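Local coordinates for protein putative thioesterase (Novosphingobium aromaticivorans, PDB 3CJY) that probably hydrolyses acyl-CoA thioesters, being a putative thioesterase built from two hotdog-type domains, and binds a calcium ion, at residues Val238-Gln243 and Leu247-Ala252. Residues are numbered along the deposited sequence; the frame is centred on the assembly and turned at random.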
ATOM      1  N   VAL A 238      -1.853  -1.992  -8.851  1.00 11.69           N
ATOM      2  CA  VAL A 238      -1.315  -2.964  -9.851  1.00 12.88           C
ATOM      3  C   VAL A 238      -1.271  -4.380  -9.307  1.00 13.26           C
ATOM      4  O   VAL A 238      -1.030  -4.596  -8.110  1.00 12.85           O
ATOM      5  CB  VAL A 238       0.105  -2.568 -10.345  1.00 12.52           C
ATOM      6  CG1 VAL A 238       1.119  -2.484  -9.177  1.00 12.78           C
ATOM      7  CG2 VAL A 238       0.603  -3.484 -11.446  1.00 11.97           C
ATOM      8  N   THR A 239      -1.600  -5.323 -10.183  1.00 12.48           N
ATOM      9  CA  THR A 239      -1.450  -6.757  -9.910  1.00 12.18           C
ATOM     10  C   THR A 239      -0.492  -7.258 -10.983  1.00 12.41           C
ATOM     11  O   THR A 239      -0.607  -6.892 -12.167  1.00 12.65           O
ATOM     12  CB  THR A 239      -2.775  -7.527  -9.970  1.00 12.15           C
ATOM     13  OG1 THR A 239      -3.710  -6.995  -9.028  1.00 13.09           O
ATOM     14  CG2 THR A 239      -2.587  -9.020  -9.690  1.00 12.59           C
ATOM     15  N   LEU A 240       0.480  -8.023 -10.513  1.00 12.33           N
ATOM     16  CA  LEU A 240       1.491  -8.668 -11.332  1.00 11.86           C
ATOM     17  C   LEU A 240       1.220 -10.167 -11.379  1.00 12.31           C
ATOM     18  O   LEU A 240       1.233 -10.877 -10.349  1.00 13.08           O
ATOM     19  CB  LEU A 240       2.885  -8.381 -10.793  1.00 14.03           C
ATOM     20  CG  LEU A 240       3.268  -6.896 -10.693  1.00 13.70           C
ATOM     21  CD1 LEU A 240       4.678  -6.765 -10.064  1.00 14.68           C
ATOM     22  CD2 LEU A 240       3.239  -6.234 -12.074  1.00 13.50           C
ATOM     23  N   TRP A 241       0.931 -10.637 -12.592  1.00 11.76           N
ATOM     24  CA  TRP A 241       0.697 -12.032 -12.843  1.00 12.00           C
ATOM     25  C   TRP A 241       1.784 -12.649 -13.700  1.00 12.10           C
ATOM     26  O   TRP A 241       2.442 -11.960 -14.514  1.00 12.72           O
ATOM     27  CB  TRP A 241      -0.628 -12.236 -13.602  1.00 12.56           C
ATOM     28  CG  TRP A 241      -1.796 -11.423 -13.173  1.00 12.75           C
ATOM     29  CD1 TRP A 241      -2.091 -10.137 -13.564  1.00 14.59           C
ATOM     30  CD2 TRP A 241      -2.911 -11.865 -12.365  1.00 12.62           C
ATOM     31  NE1 TRP A 241      -3.282  -9.743 -13.009  1.00 12.67           N
ATOM     32  CE2 TRP A 241      -3.801 -10.783 -12.266  1.00 12.74           C
ATOM     33  CE3 TRP A 241      -3.205 -13.056 -11.658  1.00 14.25           C
ATOM     34  CZ2 TRP A 241      -4.985 -10.855 -11.530  1.00 13.11           C
ATOM     35  CZ3 TRP A 241      -4.409 -13.113 -10.932  1.00 13.60           C
ATOM     36  CH2 TRP A 241      -5.256 -12.017 -10.859  1.00 13.01           C
ATOM     37  N   ASP A 242       1.947 -13.978 -13.606  1.00 13.26           N
ATOM     38  CA  ASP A 242       2.796 -14.664 -14.587  1.00 13.36           C
ATOM     39  C   ASP A 242       2.024 -14.888 -15.876  1.00 13.76           C
ATOM     40  O   ASP A 242       0.905 -14.393 -16.048  1.00 15.53           O
ATOM     41  CB  ASP A 242       3.453 -15.952 -14.084  1.00 13.91           C
ATOM     42  CG  ASP A 242       2.497 -17.085 -13.846  1.00 15.19           C
ATOM     43  OD1 ASP A 242       1.294 -16.947 -14.135  1.00 14.10           O
ATOM     44  OD2 ASP A 242       3.006 -18.134 -13.372  1.00 15.46           O
ATOM     45  N   GLN A 243       2.576 -15.667 -16.789  1.00 13.25           N
ATOM     46  CA  GLN A 243       1.899 -15.844 -18.082  1.00 13.40           C
ATOM     47  C   GLN A 243       0.731 -16.845 -18.035  1.00 14.55           C
ATOM     48  O   GLN A 243      -0.073 -16.959 -18.951  1.00 16.22           O
ATOM     49  CB  GLN A 243       2.928 -16.261 -19.162  1.00 13.25           C
ATOM     50  CG  GLN A 243       2.372 -16.272 -20.580  1.00 14.92           C
ATOM     51  CD  GLN A 243       3.388 -16.699 -21.633  1.00 13.04           C
ATOM     52  OE1 GLN A 243       4.586 -16.620 -21.417  1.00 18.19           O
ATOM     53  NE2 GLN A 243       2.898 -17.174 -22.783  1.00 13.75           N
ATOM     54  N   LEU A 247      -1.015 -15.197  -9.594  1.00 13.21           N
ATOM     55  CA  LEU A 247      -0.770 -13.896  -9.018  1.00 12.69           C
ATOM     56  C   LEU A 247       0.545 -13.938  -8.215  1.00 13.42           C
ATOM     57  O   LEU A 247       0.723 -14.769  -7.321  1.00 14.17           O
ATOM     58  CB  LEU A 247      -1.955 -13.472  -8.161  1.00 13.74           C
ATOM     59  CG  LEU A 247      -1.956 -12.066  -7.563  1.00 14.02           C
ATOM     60  CD1 LEU A 247      -3.413 -11.651  -7.202  1.00 15.41           C
ATOM     61  CD2 LEU A 247      -1.040 -11.889  -6.396  1.00 16.96           C
ATOM     62  N   LEU A 248       1.474 -13.097  -8.630  1.00 13.28           N
ATOM     63  CA  LEU A 248       2.802 -13.004  -8.005  1.00 13.02           C
ATOM     64  C   LEU A 248       2.852 -11.935  -6.934  1.00 14.68           C
ATOM     65  O   LEU A 248       3.395 -12.115  -5.812  1.00 12.85           O
ATOM     66  CB  LEU A 248       3.849 -12.753  -9.108  1.00 14.60           C
ATOM     67  CG  LEU A 248       3.867 -13.741 -10.253  1.00 13.00           C
ATOM     68  CD1 LEU A 248       4.983 -13.322 -11.266  1.00 13.06           C
ATOM     69  CD2 LEU A 248       4.033 -15.196  -9.766  1.00 13.48           C
ATOM     70  N   ALA A 249       2.346 -10.756  -7.295  1.00 13.59           N
ATOM     71  CA  ALA A 249       2.364  -9.640  -6.371  1.00 13.85           C
ATOM     72  C   ALA A 249       1.324  -8.618  -6.683  1.00 13.78           C
ATOM     73  O   ALA A 249       0.683  -8.665  -7.759  1.00 13.57           O
ATOM     74  CB  ALA A 249       3.760  -8.968  -6.395  1.00 13.79           C
ATOM     75  N   THR A 250       1.086  -7.730  -5.724  1.00 12.97           N
ATOM     76  CA  THR A 250       0.305  -6.516  -5.979  1.00 13.87           C
ATOM     77  C   THR A 250       1.105  -5.331  -5.482  1.00 14.69           C
ATOM     78  O   THR A 250       2.057  -5.478  -4.731  1.00 14.42           O
ATOM     79  CB  THR A 250      -1.055  -6.476  -5.283  1.00 14.11           C
ATOM     80  OG1 THR A 250      -0.865  -6.511  -3.866  1.00 15.05           O
ATOM     81  CG2 THR A 250      -1.941  -7.673  -5.660  1.00 11.59           C
ATOM     82  N   GLY A 251       0.711  -4.153  -5.937  1.00 13.61           N
ATOM     83  CA  GLY A 251       1.390  -2.924  -5.573  1.00 13.60           C
ATOM     84  C   GLY A 251       0.451  -1.753  -5.707  1.00 13.22           C
ATOM     85  O   GLY A 251      -0.654  -1.869  -6.198  1.00 12.89           O
ATOM     86  N   ALA A 252       0.916  -0.650  -5.209  1.00 13.18           N
ATOM     87  CA  ALA A 252       0.149   0.583  -5.274  1.00 12.72           C
ATOM     88  C   ALA A 252       1.051   1.755  -5.005  1.00 12.87           C
ATOM     89  O   ALA A 252       2.140   1.610  -4.499  1.00 15.39           O
ATOM     90  CB  ALA A 252      -0.971   0.556  -4.261  1.00 11.56           C
TER
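W241 and L247 meet on one face of an antiparallel hairpin: CZ3 at the rim of the indole lies 3.7 Å from CB of L247, and CE3 is equally near its CA. CG2 of T239 stands over a face of the same indole, 3.3 Å above its plane, and also touches CD1 of L247 at 3.7 Å. L247 holds CG anti to its own backbone N (chi1 -174°), which sends the leucine branch along the same indole face to meet the T239 methyl at about a right angle. On the pyrrole side of the indole, NE1 donates to OD2 of D223 on the adjoining strand 220-230. An alanine in place of W241 would probably leave T239 CG2 and L247 without the flat surface they pack on, and D223 without its indole donor.

The backbone pairing is interrupted by a classic beta bulge, with two residues, L248 and A249, set against the single L240. O of L240 therefore accepts two N-H groups: N of L248 at 2.8 Å, nearly along the C=O axis, and N of A249 at 3.3 Å, on an in-plane lone pair. N of L240 in turn donates to O of A249 at 2.8 Å, the straightest bond of the pairing (172°). Beyond the bulge V238 and G251 form a hydrogen-bonded pair. The hairpin of strands 233-241 and 247-256 belongs to the C-terminal hotdog region, whose helix 178-185 packs on V238, L240 and L248.

On that helix-facing side, CG1 of V238 rests 3.5 Å from O of G251. T239 and T250 lie side by side on the other face; OG1 of T239 is hydrogen-bonded to a glycerol, probably from the crystallisation liquor, and OG1 of T250 to Q235 of the second subunit.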